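Ribokinase, putative (Burkholderia thailandensis, PDB 3B1P) probably phosphorylates nucleosides such as inosine, as a nucleoside kinase of the PfkB (ribokinase) family that binds adenine nucleotides. Local coordinates at residues 51-56 with 251-256; 138-143 with 258-263; 165-170 with 189-194. All blocks are in the same frame, centred on the assembly; numbering follows the deposited sequence.

Contact 1 of 3, residues 51-56 with 251-256; sequences GNIAYA and CGDAFR. With ADP (adenosine-5'-diphosphate), chain C; NOS (inosine), chain B.
The amide of Asn52 and the carboxylate of Asp253 meet at their edges, with planes 40° apart. ND2 of Asn52 sends one N-H almost straight to OD2 of Asp253, at 3.0 Å and 167°. The acceptor lies in the amide plane, and OD2 receives it on its anti lone pair, the one turned from OD1. The other N-H of Asn52 ND2 reaches O3' of the inosine at 3.1 Å. OD1 at the far corner of the amide accepts from Gln290, so three bonds fix its rotation. OD2 of Asp253 has a second partner too, the O5' hydroxyl of the inosine, 2.7 Å away and donating to it. Asp253 turns CG anti to its own carbonyl carbon (chi1 -67°), which carries the carboxylate up to the sugar. Ile53 packs against the base of this side chain, its CG1 3.7 Å from Asp253 CB and the two side chains crossing at about a right angle. A turn further along, the Ala56 methyl rests 3.7 Å from Ala254 CA.

Gly-Cys-Gly-Asp, residues 250-253, matches the glycine-rich signature of PfkB kinases at the start of a helix. Here Gly252 N donates to O1B of the bound ADP at 2.8 Å, while Asp253 on the same turn addresses the nucleoside hydroxyl, an arrangement consistent with the family's phosphoryl transfer to O5'. Arg256 NH1 returns to Gly252 O, arriving on the face of that carbonyl opposite to Arg256 N.

The two helices run in the same general direction, their axes 7.5 Å apart. Ile53 and Ala54 touch Ile5 of strand 3-6, Ala54 also meets Ala64 and Met66 of strand 64-71, and helix 269-284 packs against Ala56, Cys251 and Phe255.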
loop_
_atom_site.group_PDB
_atom_site.type_symbol
_atom_site.label_atom_id
_atom_site.label_comp_id
_atom_site.label_asym_id
_atom_site.label_seq_id
_atom_site.Cartn_x
_atom_site.Cartn_y
_atom_site.Cartn_z
ATOM N N GLY A 51 -1.648 -15.151 -15.987
ATOM C CA GLY A 51 -0.354 -14.923 -16.627
ATOM C C GLY A 51 0.788 -15.568 -15.860
ATOM O O GLY A 51 1.631 -16.274 -16.420
ATOM N N ASN A 52 0.781 -15.366 -14.550
ATOM C CA ASN A 52 1.890 -15.857 -13.708
ATOM C C ASN A 52 1.874 -17.377 -13.620
ATOM O O ASN A 52 2.946 -17.995 -13.675
ATOM C CB ASN A 52 1.743 -15.296 -12.254
ATOM C CG ASN A 52 1.761 -13.750 -12.203
ATOM O OD1 ASN A 52 2.241 -13.076 -13.122
ATOM N ND2 ASN A 52 1.233 -13.192 -11.079
ATOM N N ILE A 53 0.704 -17.973 -13.418
ATOM C CA ILE A 53 0.591 -19.449 -13.257
ATOM C C ILE A 53 0.942 -20.122 -14.591
ATOM O O ILE A 53 1.712 -21.084 -14.609
ATOM C CB ILE A 53 -0.795 -19.864 -12.857
ATOM C CG1 ILE A 53 -1.094 -19.272 -11.465
ATOM C CG2 ILE A 53 -0.950 -21.425 -12.812
ATOM C CD1 ILE A 53 -2.638 -19.336 -11.141
ATOM N N ALA A 54 0.449 -19.562 -15.693
ATOM C CA ALA A 54 0.769 -20.155 -17.019
ATOM C C ALA A 54 2.282 -20.029 -17.313
ATOM O O ALA A 54 2.902 -20.981 -17.895
ATOM C CB ALA A 54 -0.020 -19.476 -18.106
ATOM N N TYR A 55 2.881 -18.932 -16.887
ATOM C CA TYR A 55 4.299 -18.652 -17.100
ATOM C C TYR A 55 5.124 -19.758 -16.407
ATOM O O TYR A 55 6.069 -20.319 -16.958
ATOM C CB TYR A 55 4.732 -17.276 -16.535
ATOM C CG TYR A 55 6.222 -17.004 -16.727
ATOM C CD1 TYR A 55 6.727 -16.660 -18.000
ATOM C CD2 TYR A 55 7.127 -17.075 -15.656
ATOM C CE1 TYR A 55 8.091 -16.387 -18.165
ATOM C CE2 TYR A 55 8.478 -16.799 -15.818
ATOM C CZ TYR A 55 8.953 -16.508 -17.109
ATOM O OH TYR A 55 10.283 -16.253 -17.243
ATOM N N ALA A 56 4.756 -20.039 -15.157
ATOM C CA ALA A 56 5.429 -21.082 -14.378
ATOM C C ALA A 56 5.234 -22.459 -15.022
ATOM O O ALA A 56 6.217 -23.253 -15.100
ATOM C CB ALA A 56 4.918 -21.081 -12.911
ATOM N N CYS A 251 4.749 -15.381 -5.756
ATOM C CA CYS A 251 5.296 -16.696 -5.255
ATOM C C CYS A 251 4.222 -17.755 -5.314
ATOM O O CYS A 251 4.512 -18.882 -5.747
ATOM C CB CYS A 251 5.885 -16.592 -3.848
ATOM S SG CYS A 251 7.505 -15.890 -3.854
ATOM N N GLY A 252 3.006 -17.447 -4.827
ATOM C CA GLY A 252 1.949 -18.461 -4.814
ATOM C C GLY A 252 1.630 -18.914 -6.225
ATOM O O GLY A 252 1.274 -20.069 -6.457
ATOM N N ASP A 253 1.706 -17.998 -7.184
ATOM C CA ASP A 253 1.367 -18.378 -8.601
ATOM C C ASP A 253 2.413 -19.300 -9.251
ATOM O O ASP A 253 2.027 -20.244 -9.986
ATOM C CB ASP A 253 1.156 -17.119 -9.440
ATOM C CG ASP A 253 -0.083 -16.346 -9.020
ATOM O OD1 ASP A 253 -1.006 -16.956 -8.445
ATOM O OD2 ASP A 253 -0.134 -15.120 -9.283
ATOM N N ALA A 254 3.686 -19.039 -8.928
ATOM C CA ALA A 254 4.819 -19.897 -9.393
ATOM C C ALA A 254 4.584 -21.268 -8.744
ATOM O O ALA A 254 4.614 -22.308 -9.397
ATOM C CB ALA A 254 6.129 -19.305 -8.917
ATOM N N PHE A 255 4.267 -21.264 -7.443
ATOM C CA PHE A 255 3.975 -22.512 -6.740
ATOM C C PHE A 255 2.822 -23.263 -7.429
ATOM O O PHE A 255 2.883 -24.450 -7.691
ATOM C CB PHE A 255 3.586 -22.147 -5.262
ATOM C CG PHE A 255 3.297 -23.328 -4.364
ATOM C CD1 PHE A 255 4.284 -23.786 -3.510
ATOM C CD2 PHE A 255 2.047 -23.956 -4.374
ATOM C CE1 PHE A 255 4.005 -24.885 -2.603
ATOM C CE2 PHE A 255 1.772 -25.047 -3.541
ATOM C CZ PHE A 255 2.757 -25.509 -2.669
ATOM N N ARG A 256 1.730 -22.551 -7.775
ATOM C CA ARG A 256 0.609 -23.236 -8.426
ATOM C C ARG A 256 0.975 -23.838 -9.818
ATOM O O ARG A 256 0.435 -24.853 -10.189
ATOM C CB ARG A 256 -0.540 -22.244 -8.610
ATOM C CG ARG A 256 -1.350 -22.183 -7.272
ATOM C CD ARG A 256 -1.969 -20.824 -7.108
ATOM N NE ARG A 256 -2.657 -20.656 -5.814
ATOM C CZ ARG A 256 -2.073 -20.563 -4.612
ATOM N NH1 ARG A 256 -0.750 -20.723 -4.459
ATOM N NH2 ARG A 256 -2.824 -20.322 -3.526
HETATM P PB ADP C . 1.213 -16.278 -1.925
HETATM O O1B ADP C . 1.998 -15.588 -3.005
HETATM O O2B ADP C . 0.904 -15.418 -0.703
HETATM O O3B ADP C . 0.001 -16.947 -2.407
HETATM P PA ADP C . 3.239 -17.700 -0.317
HETATM O O1A ADP C . 3.838 -16.405 0.205
HETATM O O2A ADP C . 2.731 -18.651 0.762
HETATM O O3A ADP C . 2.126 -17.530 -1.432
HETATM O "O5'" ADP C . 4.462 -18.343 -1.160
HETATM C "C5'" ADP C . 4.184 -19.551 -1.859
HETATM C "C4'" ADP C . 5.402 -20.485 -1.769
HETATM O "O4'" ADP C . 6.547 -19.805 -2.290
HETATM C "C3'" ADP C . 5.810 -20.872 -0.374
HETATM O "O3'" ADP C . 5.018 -21.958 0.122
HETATM C "C2'" ADP C . 7.294 -21.161 -0.559
HETATM O "O2'" ADP C . 7.352 -22.522 -1.064
HETATM C "C1'" ADP C . 7.751 -20.136 -1.605
HETATM N N9 ADP C . 8.198 -18.950 -0.844
HETATM C C8 ADP C . 7.466 -17.849 -0.452
HETATM N N7 ADP C . 8.233 -17.042 0.344
HETATM C C5 ADP C . 9.495 -17.623 0.404
HETATM C C6 ADP C . 10.806 -17.311 1.049
HETATM N N6 ADP C . 10.944 -16.171 1.784
HETATM N N1 ADP C . 11.829 -18.189 0.875
HETATM C C2 ADP C . 11.670 -19.322 0.136
HETATM N N3 ADP C . 10.525 -19.681 -0.459
HETATM C C4 ADP C . 9.438 -18.872 -0.366
HETATM N N9 NOS B . -4.033 -9.501 -8.692
HETATM C C4 NOS B . -5.322 -9.759 -8.928
HETATM N N3 NOS B . -6.043 -10.520 -9.814
HETATM C C2 NOS B . -7.381 -10.601 -9.779
HETATM N N1 NOS B . -8.080 -9.889 -8.836
HETATM C C6 NOS B . -7.470 -9.086 -7.926
HETATM O O6 NOS B . -8.219 -8.471 -6.975
HETATM C C5 NOS B . -6.012 -9.021 -7.846
HETATM N N7 NOS B . -5.097 -8.367 -7.106
HETATM C C8 NOS B . -3.856 -8.661 -7.623
HETATM C "C5'" NOS B . -0.217 -11.981 -7.810
HETATM O "O5'" NOS B . -0.792 -13.263 -7.455
HETATM C "C4'" NOS B . -1.073 -11.373 -8.933
HETATM O "O4'" NOS B . -2.369 -11.051 -8.440
HETATM C "C1'" NOS B . -2.931 -10.124 -9.434
HETATM C "C2'" NOS B . -1.773 -9.228 -9.753
HETATM O "O2'" NOS B . -1.919 -8.904 -11.140
HETATM C "C3'" NOS B . -0.526 -10.056 -9.472
HETATM O "O3'" NOS B . 0.238 -10.294 -10.698
#

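Contact 2 of 3, residues 138-143 with 258-263; sequences LAIVGP and GLLYGI. With NOS (inosine), chain B.
Leu138 lays its CD2 methyl against the CD2 methyl of Leu260, 3.5 Å apart, the two side chains slanting across one another. The same CD2 of Leu138 also sits 3.4 Å from the carbonyl O of Leu260, so it touches the helix backbone as well as the side chain. With CG anti to the backbone N (chi1 -179°), the leucine extends off the strand far enough to do this. Its CD2 then meets a third partner one turn on, CG2 of Ile263 at 4.0 Å, where the two side chains lie at about a right angle.

Leu260 serves two residues of the strand with its two branches. While CD2 is taken by Leu138, CD1 lies 3.8 Å from CG2 of Ile140, again with the side chains nearly perpendicular. That CG2 occupies the crowded position between the N and carbonyl carbon of Ile140, while CG1, opposite the backbone N, carries CD1 toward Ile53 and Arg256.

The arrangement is that of a three-layered alpha/beta fold, as in the ribokinase family. Strand 138-141 lies in the middle of the large sheet, bonded through its backbone to Leu4 and Cys6 on one flank and to Pro162 and Ile164 on the other. Leu138 and Ile140 face helix 251-264, whose axis runs roughly antiparallel to the strand (157°) at 9.7 Å. Ala139 and Val141 alternate to the other face, where Leu156 of helix 146-159 receives both. Leu260 also touches Thr3 and Ile164 on the two flanking strands. Beyond the strand the chain runs on, still extended, through Gly142 to Pro143, whose CB stands 3.5 Å from C2 of the inosine base.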
loop_
_atom_site.group_PDB
_atom_site.type_symbol
_atom_site.label_atom_id
_atom_site.label_comp_id
_atom_site.label_asym_id
_atom_site.label_seq_id
_atom_site.Cartn_x
_atom_site.Cartn_y
_atom_site.Cartn_z
ATOM N N LEU A 138 -7.067 -30.700 -17.073
ATOM C CA LEU A 138 -6.842 -30.150 -15.695
ATOM C C LEU A 138 -7.042 -28.653 -15.833
ATOM O O LEU A 138 -6.677 -28.074 -16.861
ATOM C CB LEU A 138 -5.385 -30.403 -15.232
ATOM C CG LEU A 138 -4.989 -29.912 -13.821
ATOM C CD1 LEU A 138 -5.854 -30.523 -12.767
ATOM C CD2 LEU A 138 -3.471 -30.239 -13.583
ATOM N N ALA A 139 -7.522 -27.989 -14.778
ATOM C CA ALA A 139 -7.657 -26.568 -14.855
ATOM C C ALA A 139 -7.380 -25.946 -13.484
ATOM O O ALA A 139 -7.320 -26.668 -12.476
ATOM C CB ALA A 139 -9.118 -26.196 -15.266
ATOM N N ILE A 140 -7.221 -24.638 -13.504
ATOM C CA ILE A 140 -7.215 -23.849 -12.263
ATOM C C ILE A 140 -8.176 -22.679 -12.472
ATOM O O ILE A 140 -8.191 -22.109 -13.555
ATOM C CB ILE A 140 -5.776 -23.389 -11.821
ATOM C CG1 ILE A 140 -5.869 -22.631 -10.462
ATOM C CG2 ILE A 140 -5.013 -22.527 -12.897
ATOM C CD1 ILE A 140 -4.458 -22.592 -9.768
ATOM N N VAL A 141 -8.927 -22.344 -11.439
ATOM C CA VAL A 141 -9.772 -21.121 -11.448
ATOM C C VAL A 141 -9.192 -20.190 -10.402
ATOM O O VAL A 141 -9.307 -20.505 -9.209
ATOM C CB VAL A 141 -11.184 -21.510 -11.101
ATOM C CG1 VAL A 141 -12.087 -20.250 -11.017
ATOM C CG2 VAL A 141 -11.715 -22.458 -12.168
ATOM N N GLY A 142 -8.544 -19.102 -10.862
ATOM C CA GLY A 142 -7.801 -18.160 -10.042
ATOM C C GLY A 142 -8.576 -16.851 -9.951
ATOM O O GLY A 142 -9.676 -16.721 -10.542
ATOM N N PRO A 143 -8.000 -15.895 -9.223
ATOM C CA PRO A 143 -8.644 -14.572 -9.018
ATOM C C PRO A 143 -9.001 -13.933 -10.380
ATOM O O PRO A 143 -8.140 -13.853 -11.311
ATOM C CB PRO A 143 -7.543 -13.787 -8.294
ATOM C CG PRO A 143 -6.811 -14.848 -7.478
ATOM C CD PRO A 143 -6.695 -15.992 -8.567
ATOM N N GLY A 258 3.939 -25.084 -10.551
ATOM C CA GLY A 258 4.569 -26.369 -10.164
ATOM C C GLY A 258 3.585 -27.420 -9.732
ATOM O O GLY A 258 3.693 -28.602 -10.102
ATOM N N LEU A 259 2.567 -27.054 -8.942
ATOM C CA LEU A 259 1.596 -28.049 -8.544
ATOM C C LEU A 259 0.806 -28.603 -9.703
ATOM O O LEU A 259 0.563 -29.798 -9.762
ATOM C CB LEU A 259 0.594 -27.466 -7.534
ATOM C CG LEU A 259 0.046 -28.435 -6.511
ATOM C CD1 LEU A 259 1.086 -28.750 -5.441
ATOM C CD2 LEU A 259 -1.151 -27.705 -5.912
ATOM N N LEU A 260 0.374 -27.735 -10.627
ATOM C CA LEU A 260 -0.356 -28.209 -11.795
ATOM C C LEU A 260 0.482 -29.186 -12.628
ATOM O O LEU A 260 -0.078 -30.192 -13.109
ATOM C CB LEU A 260 -0.810 -27.065 -12.701
ATOM C CG LEU A 260 -1.946 -26.250 -12.030
ATOM C CD1 LEU A 260 -2.062 -24.849 -12.697
ATOM C CD2 LEU A 260 -3.266 -26.981 -12.209
ATOM N N TYR A 261 1.747 -28.867 -12.811
ATOM C CA TYR A 261 2.664 -29.751 -13.578
ATOM C C TYR A 261 2.728 -31.104 -12.889
ATOM O O TYR A 261 2.554 -32.152 -13.521
ATOM C CB TYR A 261 4.054 -29.114 -13.635
ATOM C CG TYR A 261 4.972 -29.959 -14.561
ATOM C CD1 TYR A 261 4.894 -29.801 -15.914
ATOM C CD2 TYR A 261 5.811 -30.939 -14.027
ATOM C CE1 TYR A 261 5.710 -30.569 -16.776
ATOM C CE2 TYR A 261 6.630 -31.710 -14.861
ATOM C CZ TYR A 261 6.565 -31.504 -16.224
ATOM O OH TYR A 261 7.377 -32.287 -17.041
ATOM N N GLY A 262 2.920 -31.072 -11.573
ATOM C CA GLY A 262 3.010 -32.330 -10.783
ATOM C C GLY A 262 1.753 -33.141 -10.898
ATOM O O GLY A 262 1.811 -34.348 -11.062
ATOM N N ILE A 263 0.588 -32.495 -10.761
ATOM C CA ILE A 263 -0.665 -33.237 -10.857
ATOM C C ILE A 263 -0.849 -33.868 -12.254
ATOM O O ILE A 263 -1.220 -35.055 -12.372
ATOM C CB ILE A 263 -1.861 -32.328 -10.514
ATOM C CG1 ILE A 263 -1.763 -31.936 -9.049
ATOM C CG2 ILE A 263 -3.151 -33.044 -10.808
ATOM C CD1 ILE A 263 -2.718 -30.717 -8.625
HETATM N N9 NOS B . -4.033 -9.501 -8.692
HETATM C C4 NOS B . -5.322 -9.759 -8.928
HETATM N N3 NOS B . -6.043 -10.520 -9.814
HETATM C C2 NOS B . -7.381 -10.601 -9.779
HETATM N N1 NOS B . -8.080 -9.889 -8.836
HETATM C C6 NOS B . -7.470 -9.086 -7.926
HETATM O O6 NOS B . -8.219 -8.471 -6.975
HETATM C C5 NOS B . -6.012 -9.021 -7.846
HETATM N N7 NOS B . -5.097 -8.367 -7.106
HETATM C C8 NOS B . -3.856 -8.661 -7.623
HETATM C "C5'" NOS B . -0.217 -11.981 -7.810
HETATM O "O5'" NOS B . -0.792 -13.263 -7.455
HETATM C "C4'" NOS B . -1.073 -11.373 -8.933
HETATM O "O4'" NOS B . -2.369 -11.051 -8.440
HETATM C "C1'" NOS B . -2.931 -10.124 -9.434
HETATM C "C2'" NOS B . -1.773 -9.228 -9.753
HETATM O "O2'" NOS B . -1.919 -8.904 -11.140
HETATM C "C3'" NOS B . -0.526 -10.056 -9.472
HETATM O "O3'" NOS B . 0.238 -10.294 -10.698
#

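Contact 3 of 3, residues 165-170 with 189-194; sequences FDPGQG and IAVNDY. With NOS (inosine), chain B; ADP (adenosine-5'-diphosphate), chain C.
Asp166 starts beside the neighbouring strand, its CB 4.2 Å from O of Ala190. CG stands anti to the backbone N (chi1 170°) and swings OD1 to 3.6 Å from Ala190 O, a separation of two acceptors that a water spans: it lies 2.9 Å from Asp166 OD1 and also meets Ala190 O, and it accepts from Gly168 N at 2.8 Å. OD1 further forms a salt bridge with Arg256 NE, which probably stabilises the negative charge in this buried place, and OD2 approaches Ile53.

Just before, Phe165 is paired in parallel with Ile189, and Ala190 N donates to Phe165 O at 3.1 Å and 163°. Pro167 folds back so that its CD is 3.8 Å above the centre of the Phe165 ring, and the same CD packs on Val191 CG1. Further out, Asn192 ND2 grips O2B of the ADP at 2.8 Å in a nearly straight bond (169°), while Gln169 NE2 lies 3.0 Å from O4' of the inosine and makes a weak bond to O5'.

Both nucleotide and nucleoside are thus met at the carboxyl ends of adjacent parallel strands, the usual site in alpha/beta folds. Strand 188-192 lies between 163-165 and 216-220, helix 176-185 packs on Phe165, and Asn192 caps helix 193-203, whose Asp193 and Tyr194 bond to the second subunit.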
loop_
_atom_site.group_PDB
_atom_site.type_symbol
_atom_site.label_atom_id
_atom_site.label_comp_id
_atom_site.label_asym_id
_atom_site.label_seq_id
_atom_site.Cartn_x
_atom_site.Cartn_y
_atom_site.Cartn_z
ATOM N N PHE A 165 -9.203 -24.848 -7.202
ATOM C CA PHE A 165 -9.882 -23.588 -6.902
ATOM C C PHE A 165 -8.903 -22.735 -6.110
ATOM O O PHE A 165 -8.407 -23.176 -5.086
ATOM C CB PHE A 165 -11.163 -23.886 -6.142
ATOM C CG PHE A 165 -11.938 -22.645 -5.716
ATOM C CD1 PHE A 165 -12.304 -21.659 -6.656
ATOM C CD2 PHE A 165 -12.379 -22.527 -4.394
ATOM C CE1 PHE A 165 -13.044 -20.546 -6.233
ATOM C CE2 PHE A 165 -13.106 -21.410 -3.993
ATOM C CZ PHE A 165 -13.457 -20.438 -4.922
ATOM N N ASP A 166 -8.663 -21.505 -6.596
ATOM C CA ASP A 166 -7.645 -20.616 -6.086
ATOM C C ASP A 166 -8.275 -19.243 -5.933
ATOM O O ASP A 166 -8.022 -18.368 -6.750
ATOM C CB ASP A 166 -6.508 -20.608 -7.165
ATOM C CG ASP A 166 -5.445 -19.559 -6.953
ATOM O OD1 ASP A 166 -5.115 -19.186 -5.789
ATOM O OD2 ASP A 166 -4.931 -19.031 -8.012
ATOM N N PRO A 167 -9.132 -19.042 -4.919
ATOM C CA PRO A 167 -9.902 -17.778 -4.927
ATOM C C PRO A 167 -9.059 -16.535 -4.697
ATOM O O PRO A 167 -9.403 -15.452 -5.214
ATOM C CB PRO A 167 -10.950 -17.986 -3.817
ATOM C CG PRO A 167 -10.251 -19.010 -2.860
ATOM C CD PRO A 167 -9.537 -19.938 -3.827
ATOM N N GLY A 168 -7.954 -16.681 -3.953
ATOM C CA GLY A 168 -6.952 -15.655 -3.730
ATOM C C GLY A 168 -7.527 -14.271 -3.412
ATOM O O GLY A 168 -8.404 -14.138 -2.556
ATOM N N GLN A 169 -7.070 -13.282 -4.177
ATOM C CA GLN A 169 -7.521 -11.871 -4.001
ATOM C C GLN A 169 -8.994 -11.651 -4.326
ATOM O O GLN A 169 -9.579 -10.617 -3.910
ATOM C CB GLN A 169 -6.653 -10.906 -4.823
ATOM C CG GLN A 169 -5.223 -10.928 -4.493
ATOM C CD GLN A 169 -4.406 -11.876 -5.373
ATOM O OE1 GLN A 169 -4.857 -12.977 -5.759
ATOM N NE2 GLN A 169 -3.182 -11.491 -5.626
ATOM N N GLY A 170 -9.628 -12.595 -5.018
ATOM C CA GLY A 170 -11.073 -12.553 -5.263
ATOM C C GLY A 170 -11.966 -12.950 -4.099
ATOM O O GLY A 170 -13.169 -12.899 -4.194
ATOM N N ILE A 189 -8.051 -27.428 -3.534
ATOM C CA ILE A 189 -8.022 -26.008 -3.244
ATOM C C ILE A 189 -6.574 -25.592 -2.882
ATOM O O ILE A 189 -5.848 -26.345 -2.193
ATOM C CB ILE A 189 -9.182 -25.601 -2.274
ATOM C CG1 ILE A 189 -9.181 -24.080 -2.056
ATOM C CG2 ILE A 189 -9.191 -26.471 -0.978
ATOM C CD1 ILE A 189 -10.201 -23.597 -1.035
ATOM N N ALA A 190 -6.138 -24.437 -3.391
ATOM C CA ALA A 190 -4.777 -23.950 -3.073
ATOM C C ALA A 190 -4.933 -22.509 -2.586
ATOM O O ALA A 190 -5.490 -21.664 -3.267
ATOM C CB ALA A 190 -3.794 -24.080 -4.252
ATOM N N VAL A 191 -4.523 -22.278 -1.358
ATOM C CA VAL A 191 -4.618 -20.939 -0.740
ATOM C C VAL A 191 -3.365 -20.683 0.042
ATOM O O VAL A 191 -2.650 -21.636 0.375
ATOM C CB VAL A 191 -5.830 -20.883 0.193
ATOM C CG1 VAL A 191 -7.151 -20.816 -0.599
ATOM C CG2 VAL A 191 -5.847 -22.101 1.155
ATOM N N ASN A 192 -3.080 -19.422 0.374
ATOM C CA ASN A 192 -2.076 -19.205 1.434
ATOM C C ASN A 192 -2.747 -19.253 2.825
ATOM O O ASN A 192 -3.978 -19.373 2.906
ATOM C CB ASN A 192 -1.226 -17.924 1.196
ATOM C CG ASN A 192 -1.974 -16.607 1.461
ATOM O OD1 ASN A 192 -2.986 -16.550 2.171
ATOM N ND2 ASN A 192 -1.422 -15.519 0.907
ATOM N N ASP A 193 -1.943 -19.136 3.896
ATOM C CA ASP A 193 -2.521 -19.406 5.213
ATOM C C ASP A 193 -3.570 -18.337 5.624
ATOM O O ASP A 193 -4.542 -18.644 6.324
ATOM C CB ASP A 193 -1.439 -19.622 6.236
ATOM C CG ASP A 193 -0.578 -18.385 6.542
ATOM O OD1 ASP A 193 -0.498 -17.407 5.813
ATOM O OD2 ASP A 193 0.110 -18.478 7.592
ATOM N N TYR A 194 -3.377 -17.112 5.134
ATOM C CA TYR A 194 -4.320 -16.035 5.439
ATOM C C TYR A 194 -5.639 -16.321 4.708
ATOM O O TYR A 194 -6.737 -16.269 5.333
ATOM C CB TYR A 194 -3.729 -14.721 4.981
ATOM C CG TYR A 194 -4.630 -13.494 5.094
ATOM C CD1 TYR A 194 -5.522 -13.143 4.074
ATOM C CD2 TYR A 194 -4.484 -12.646 6.205
ATOM C CE1 TYR A 194 -6.324 -12.025 4.184
ATOM C CE2 TYR A 194 -5.261 -11.497 6.310
ATOM C CZ TYR A 194 -6.158 -11.200 5.314
ATOM O OH TYR A 194 -6.959 -10.069 5.439
HETATM N N9 NOS B . -4.033 -9.501 -8.692
HETATM C C4 NOS B . -5.322 -9.759 -8.928
HETATM N N3 NOS B . -6.043 -10.520 -9.814
HETATM C C2 NOS B . -7.381 -10.601 -9.779
HETATM N N1 NOS B . -8.080 -9.889 -8.836
HETATM C C6 NOS B . -7.470 -9.086 -7.926
HETATM O O6 NOS B . -8.219 -8.471 -6.975
HETATM C C5 NOS B . -6.012 -9.021 -7.846
HETATM N N7 NOS B . -5.097 -8.367 -7.106
HETATM C C8 NOS B . -3.856 -8.661 -7.623
HETATM C "C5'" NOS B . -0.217 -11.981 -7.810
HETATM O "O5'" NOS B . -0.792 -13.263 -7.455
HETATM C "C4'" NOS B . -1.073 -11.373 -8.933
HETATM O "O4'" NOS B . -2.369 -11.051 -8.440
HETATM C "C1'" NOS B . -2.931 -10.124 -9.434
HETATM C "C2'" NOS B . -1.773 -9.228 -9.753
HETATM O "O2'" NOS B . -1.919 -8.904 -11.140
HETATM C "C3'" NOS B . -0.526 -10.056 -9.472
HETATM O "O3'" NOS B . 0.238 -10.294 -10.698
HETATM P PB ADP C . 1.213 -16.278 -1.925
HETATM O O1B ADP C . 1.998 -15.588 -3.005
HETATM O O2B ADP C . 0.904 -15.418 -0.703
HETATM O O3B ADP C . 0.001 -16.947 -2.407
HETATM P PA ADP C . 3.239 -17.700 -0.317
HETATM O O1A ADP C . 3.838 -16.405 0.205
HETATM O O2A ADP C . 2.731 -18.651 0.762
HETATM O O3A ADP C . 2.126 -17.530 -1.432
HETATM O "O5'" ADP C . 4.462 -18.343 -1.160
HETATM C "C5'" ADP C . 4.184 -19.551 -1.859
HETATM C "C4'" ADP C . 5.402 -20.485 -1.769
HETATM O "O4'" ADP C . 6.547 -19.805 -2.290
HETATM C "C3'" ADP C . 5.810 -20.872 -0.374
HETATM O "O3'" ADP C . 5.018 -21.958 0.122
HETATM C "C2'" ADP C . 7.294 -21.161 -0.559
HETATM O "O2'" ADP C . 7.352 -22.522 -1.064
HETATM C "C1'" ADP C . 7.751 -20.136 -1.605
HETATM N N9 ADP C . 8.198 -18.950 -0.844
HETATM C C8 ADP C . 7.466 -17.849 -0.452
HETATM N N7 ADP C . 8.233 -17.042 0.344
HETATM C C5 ADP C . 9.495 -17.623 0.404
HETATM C C6 ADP C . 10.806 -17.311 1.049
HETATM N N6 ADP C . 10.944 -16.171 1.784
HETATM N N1 ADP C . 11.829 -18.189 0.875
HETATM C C2 ADP C . 11.670 -19.322 0.136
HETATM N N3 ADP C . 10.525 -19.681 -0.459
HETATM C C4 ADP C . 9.438 -18.872 -0.366
HETATM O O HOH W 1 -6.309 -18.873 -3.214
#

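All three contacts are buried, yet their chemistry differs. Contact 2 is apolar packing of helix on sheet, whereas contact 1, on the preceding turns of the same helix 251-264, couples a polar pair that holds the inosine with a backbone N-H of Gly252 that holds the ADP, over an apolar base of Ile53 and Ala56. Contact 3 joins strands 163-165 and 188-192 of the sheet to which strand 138-141 of contact 2 belongs, and alone approaches the second subunit. Arg256 of contact 1 reaches into contact 3, its NH2 3.0 Å from Ala190 O, a probable hydrogen bond. Contacts 1 and 2 merge through Ile53 CG2 and Leu260 CD1, 3.6 Å apart.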